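Local coordinates for protein-glutamine deamidase Cif (Burkholderia pseudomallei, PDB 3GQM), which deamidates a glutamine side chain of host NEDD8 to glutamate, abolishing cullin-RING ubiquitin ligase activity and inhibiting the host cell cycle, at residues Gly155-Ala167 / Pro172-Gly184. Residues are numbered along the deposited sequence; the frame is centred on the assembly and turned at random.
Sequences GRLGHKFLIDLPA and PRTAYIIQSDLGG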
# COMPACT_ATOMS: atom_id res chain seq x y z
N GLY A 155 -8.89 9.53 5.97
CA GLY A 155 -8.85 11.02 6.18
C GLY A 155 -8.44 11.54 7.57
O GLY A 155 -8.01 12.70 7.73
N ARG A 156 -8.52 10.70 8.60
CA ARG A 156 -8.23 11.16 9.95
C ARG A 156 -6.74 11.22 10.01
O ARG A 156 -6.10 12.18 10.48
CB ARG A 156 -8.80 10.16 10.99
CG ARG A 156 -10.34 10.22 11.15
CD ARG A 156 -11.09 9.12 10.40
NE ARG A 156 -10.30 7.89 10.43
CZ ARG A 156 -10.60 6.79 11.11
NH1 ARG A 156 -11.72 6.71 11.81
NH2 ARG A 156 -9.77 5.74 11.05
N LEU A 157 -6.16 10.16 9.45
CA LEU A 157 -4.72 9.99 9.39
C LEU A 157 -4.13 10.72 8.21
O LEU A 157 -2.96 11.07 8.22
CB LEU A 157 -4.41 8.48 9.29
CG LEU A 157 -4.42 7.60 10.56
CD1 LEU A 157 -5.64 7.74 11.45
CD2 LEU A 157 -4.30 6.13 10.22
N GLY A 158 -4.93 10.97 7.18
CA GLY A 158 -4.39 11.45 5.89
C GLY A 158 -3.51 10.35 5.26
O GLY A 158 -2.43 10.65 4.74
N HIS A 159 -3.97 9.11 5.27
CA HIS A 159 -3.11 7.96 4.92
C HIS A 159 -3.88 6.96 4.11
O HIS A 159 -5.07 6.80 4.30
CB HIS A 159 -2.54 7.33 6.21
CG HIS A 159 -1.51 6.25 6.01
ND1 HIS A 159 -0.47 6.33 5.10
CD2 HIS A 159 -1.30 5.11 6.72
CE1 HIS A 159 0.30 5.26 5.21
NE2 HIS A 159 -0.19 4.49 6.18
N LYS A 160 -3.19 6.32 3.20
CA LYS A 160 -3.70 5.26 2.35
C LYS A 160 -2.82 4.03 2.61
O LYS A 160 -1.59 4.15 2.68
CB LYS A 160 -3.57 5.70 0.89
CG LYS A 160 -4.64 5.11 0.01
CD LYS A 160 -4.78 5.88 -1.32
CE LYS A 160 -5.85 5.22 -2.19
NZ LYS A 160 -6.02 5.93 -3.52
N PHE A 161 -3.44 2.86 2.76
CA PHE A 161 -2.70 1.65 3.06
C PHE A 161 -3.58 0.44 2.70
O PHE A 161 -4.76 0.57 2.43
CB PHE A 161 -2.22 1.62 4.55
CG PHE A 161 -3.34 1.55 5.57
CD1 PHE A 161 -3.76 0.34 6.07
CD2 PHE A 161 -3.92 2.72 6.07
CE1 PHE A 161 -4.81 0.25 7.04
CE2 PHE A 161 -4.94 2.68 7.03
CZ PHE A 161 -5.39 1.42 7.53
N LEU A 162 -3.00 -0.73 2.71
CA LEU A 162 -3.74 -1.94 2.37
C LEU A 162 -3.84 -2.88 3.58
O LEU A 162 -2.93 -2.95 4.38
CB LEU A 162 -3.00 -2.67 1.25
CG LEU A 162 -2.70 -1.94 -0.07
CD1 LEU A 162 -1.98 -2.91 -1.07
CD2 LEU A 162 -4.00 -1.49 -0.70
N ILE A 163 -4.97 -3.57 3.66
CA ILE A 163 -5.15 -4.70 4.54
C ILE A 163 -5.28 -5.95 3.66
O ILE A 163 -6.20 -6.03 2.86
CB ILE A 163 -6.44 -4.56 5.37
CG1 ILE A 163 -6.34 -3.30 6.24
CG2 ILE A 163 -6.57 -5.78 6.26
CD1 ILE A 163 -7.67 -2.70 6.69
N ASP A 164 -4.35 -6.89 3.81
CA ASP A 164 -4.39 -8.14 3.08
C ASP A 164 -5.14 -9.22 3.91
O ASP A 164 -4.80 -9.45 5.08
CB ASP A 164 -2.95 -8.57 2.82
CG ASP A 164 -2.84 -9.73 1.83
OD1 ASP A 164 -3.86 -10.25 1.36
OD2 ASP A 164 -1.72 -10.14 1.55
N LEU A 165 -6.15 -9.82 3.33
CA LEU A 165 -6.96 -10.86 4.00
C LEU A 165 -6.89 -12.18 3.22
O LEU A 165 -7.84 -12.57 2.54
CB LEU A 165 -8.44 -10.40 4.09
CG LEU A 165 -8.66 -9.06 4.80
CD1 LEU A 165 -10.04 -8.49 4.51
CD2 LEU A 165 -8.50 -9.21 6.31
N PRO A 166 -5.75 -12.87 3.29
CA PRO A 166 -5.70 -14.11 2.51
C PRO A 166 -6.57 -15.16 3.15
O PRO A 166 -6.74 -15.14 4.37
CB PRO A 166 -4.23 -14.54 2.59
CG PRO A 166 -3.63 -13.81 3.77
CD PRO A 166 -4.53 -12.63 4.10
N ALA A 167 -7.11 -16.08 2.36
CA ALA A 167 -7.80 -17.23 3.00
C ALA A 167 -6.75 -18.25 3.50
O ALA A 167 -5.82 -18.62 2.77
CB ALA A 167 -8.81 -17.86 2.07
N PRO A 172 -7.80 -19.05 11.18
CA PRO A 172 -8.69 -17.90 11.41
C PRO A 172 -8.53 -16.90 10.25
O PRO A 172 -7.51 -16.95 9.54
CB PRO A 172 -8.17 -17.33 12.73
CG PRO A 172 -6.67 -17.71 12.76
CD PRO A 172 -6.45 -18.84 11.76
N ARG A 173 -9.53 -16.05 10.03
CA ARG A 173 -9.41 -14.89 9.12
C ARG A 173 -8.34 -14.00 9.73
O ARG A 173 -8.46 -13.56 10.88
CB ARG A 173 -10.73 -14.11 9.03
CG ARG A 173 -10.78 -12.88 8.08
CD ARG A 173 -11.63 -13.16 6.77
NE ARG A 173 -10.74 -13.41 5.64
CZ ARG A 173 -11.10 -13.73 4.40
NH1 ARG A 173 -10.15 -13.90 3.48
NH2 ARG A 173 -12.39 -13.89 4.06
N THR A 174 -7.32 -13.74 8.93
CA THR A 174 -6.07 -13.15 9.36
C THR A 174 -5.84 -11.96 8.46
O THR A 174 -6.26 -11.97 7.31
CB THR A 174 -4.92 -14.15 9.15
OG1 THR A 174 -5.27 -15.35 9.84
CG2 THR A 174 -3.61 -13.64 9.70
N ALA A 175 -5.21 -10.93 9.02
CA ALA A 175 -5.03 -9.67 8.34
C ALA A 175 -3.58 -9.26 8.46
O ALA A 175 -3.00 -9.39 9.53
CB ALA A 175 -5.92 -8.59 8.98
N TYR A 176 -3.02 -8.72 7.38
CA TYR A 176 -1.70 -8.14 7.37
C TYR A 176 -1.78 -6.72 6.79
O TYR A 176 -2.67 -6.43 5.98
CB TYR A 176 -0.81 -8.99 6.47
CG TYR A 176 -0.76 -10.43 6.90
CD1 TYR A 176 0.13 -10.84 7.91
CD2 TYR A 176 -1.60 -11.37 6.33
CE1 TYR A 176 0.20 -12.16 8.31
CE2 TYR A 176 -1.56 -12.70 6.74
CZ TYR A 176 -0.64 -13.09 7.72
OH TYR A 176 -0.61 -14.40 8.15
N ILE A 177 -0.86 -5.85 7.21
CA ILE A 177 -0.77 -4.49 6.70
C ILE A 177 0.31 -4.38 5.63
O ILE A 177 1.41 -4.89 5.79
CB ILE A 177 -0.47 -3.43 7.84
CG1 ILE A 177 -1.52 -3.56 8.97
CG2 ILE A 177 -0.34 -1.91 7.24
CD1 ILE A 177 -2.92 -3.12 8.49
N ILE A 178 -0.01 -3.68 4.54
CA ILE A 178 1.00 -3.24 3.59
C ILE A 178 0.87 -1.70 3.45
O ILE A 178 -0.22 -1.20 3.22
CB ILE A 178 0.81 -3.93 2.23
CG1 ILE A 178 0.73 -5.46 2.42
CG2 ILE A 178 1.94 -3.56 1.21
CD1 ILE A 178 0.54 -6.26 1.11
N GLN A 179 1.96 -0.96 3.64
CA GLN A 179 1.91 0.51 3.54
C GLN A 179 3.29 1.06 3.30
O GLN A 179 4.31 0.34 3.50
CB GLN A 179 1.39 1.09 4.87
CG GLN A 179 2.48 0.94 6.00
CD GLN A 179 2.07 1.63 7.32
OE1 GLN A 179 1.32 2.64 7.32
NE2 GLN A 179 2.55 1.09 8.45
N SER A 180 3.36 2.32 2.89
CA SER A 180 4.58 3.12 3.08
C SER A 180 4.04 4.42 3.66
O SER A 180 2.86 4.65 3.57
CB SER A 180 5.24 3.41 1.74
OG SER A 180 4.34 4.14 0.91
N ASP A 181 4.92 5.28 4.20
CA ASP A 181 4.51 6.61 4.77
C ASP A 181 5.74 7.53 4.74
O ASP A 181 6.80 7.17 5.24
CB ASP A 181 4.04 6.38 6.23
CG ASP A 181 3.17 7.53 6.82
OD1 ASP A 181 3.40 8.74 6.57
OD2 ASP A 181 2.25 7.18 7.61
N LEU A 182 5.63 8.68 4.11
CA LEU A 182 6.71 9.67 4.10
C LEU A 182 6.80 10.44 5.40
O LEU A 182 7.71 11.26 5.59
CB LEU A 182 6.46 10.70 2.99
CG LEU A 182 7.53 10.57 1.95
CD1 LEU A 182 7.41 9.20 1.24
CD2 LEU A 182 7.42 11.78 1.01
N GLY A 183 5.82 10.23 6.26
CA GLY A 183 5.76 10.87 7.56
C GLY A 183 5.06 12.20 7.44
O GLY A 183 4.62 12.58 6.35
N GLY A 184 5.01 12.94 8.56
CA GLY A 184 4.37 14.23 8.56
C GLY A 184 3.03 14.28 9.25
O GLY A 184 2.61 15.36 9.67
O HOH W 1 0.67 2.79 1.79
O HOH W 2 -8.14 -13.36 5.90
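H159 reaches across to Q179, its NE2 donating to Q179 OE1 over 2.6 Å in the amide's carbonyl plane. Ring and amide planes stand 45° apart. CG anti to the backbone N (chi1 -173°) carries the imidazole from strand 159-165 to segment 172-184; S180 O lies at the ring edge, 3.1 Å from H159 CE1, while D181 OD2 sits over one face, near the rim. H159 and Q179 are inferred active-site residues, as is C104, which touches the ring; the trio is consistent with a papain-like Cys-His-Gln centre. Past this site the strands pair as an antiparallel beta hairpin. L162 and I178 exchange two nearly straight backbone bonds (L162 N to I178 O 2.9 Å), and D164 and Y176 form the next hydrogen-bonded pair. Packing is tight along this paired stretch; on the face opposite L162 and D164, I163 CG1 lies 4.1 Å from I177 CD1, and L165 CD2 packs on A175 CB. Toward the turn, where R173, T174 and A167 are partly exposed, the pairing gives way to a looser end. R173, bent at chi2 and chi3, makes a weak bond from NH1 to L165 O, its stronger NH1 partner being K146 O; a water joins R173 NE, P166 O and T174 O. Strand 176-178 edges the four-stranded sheet, next to 159-165, which pairs beyond with 147-154; helix 104-116 covers L162 and I178, and helix 222-233 packs on I177.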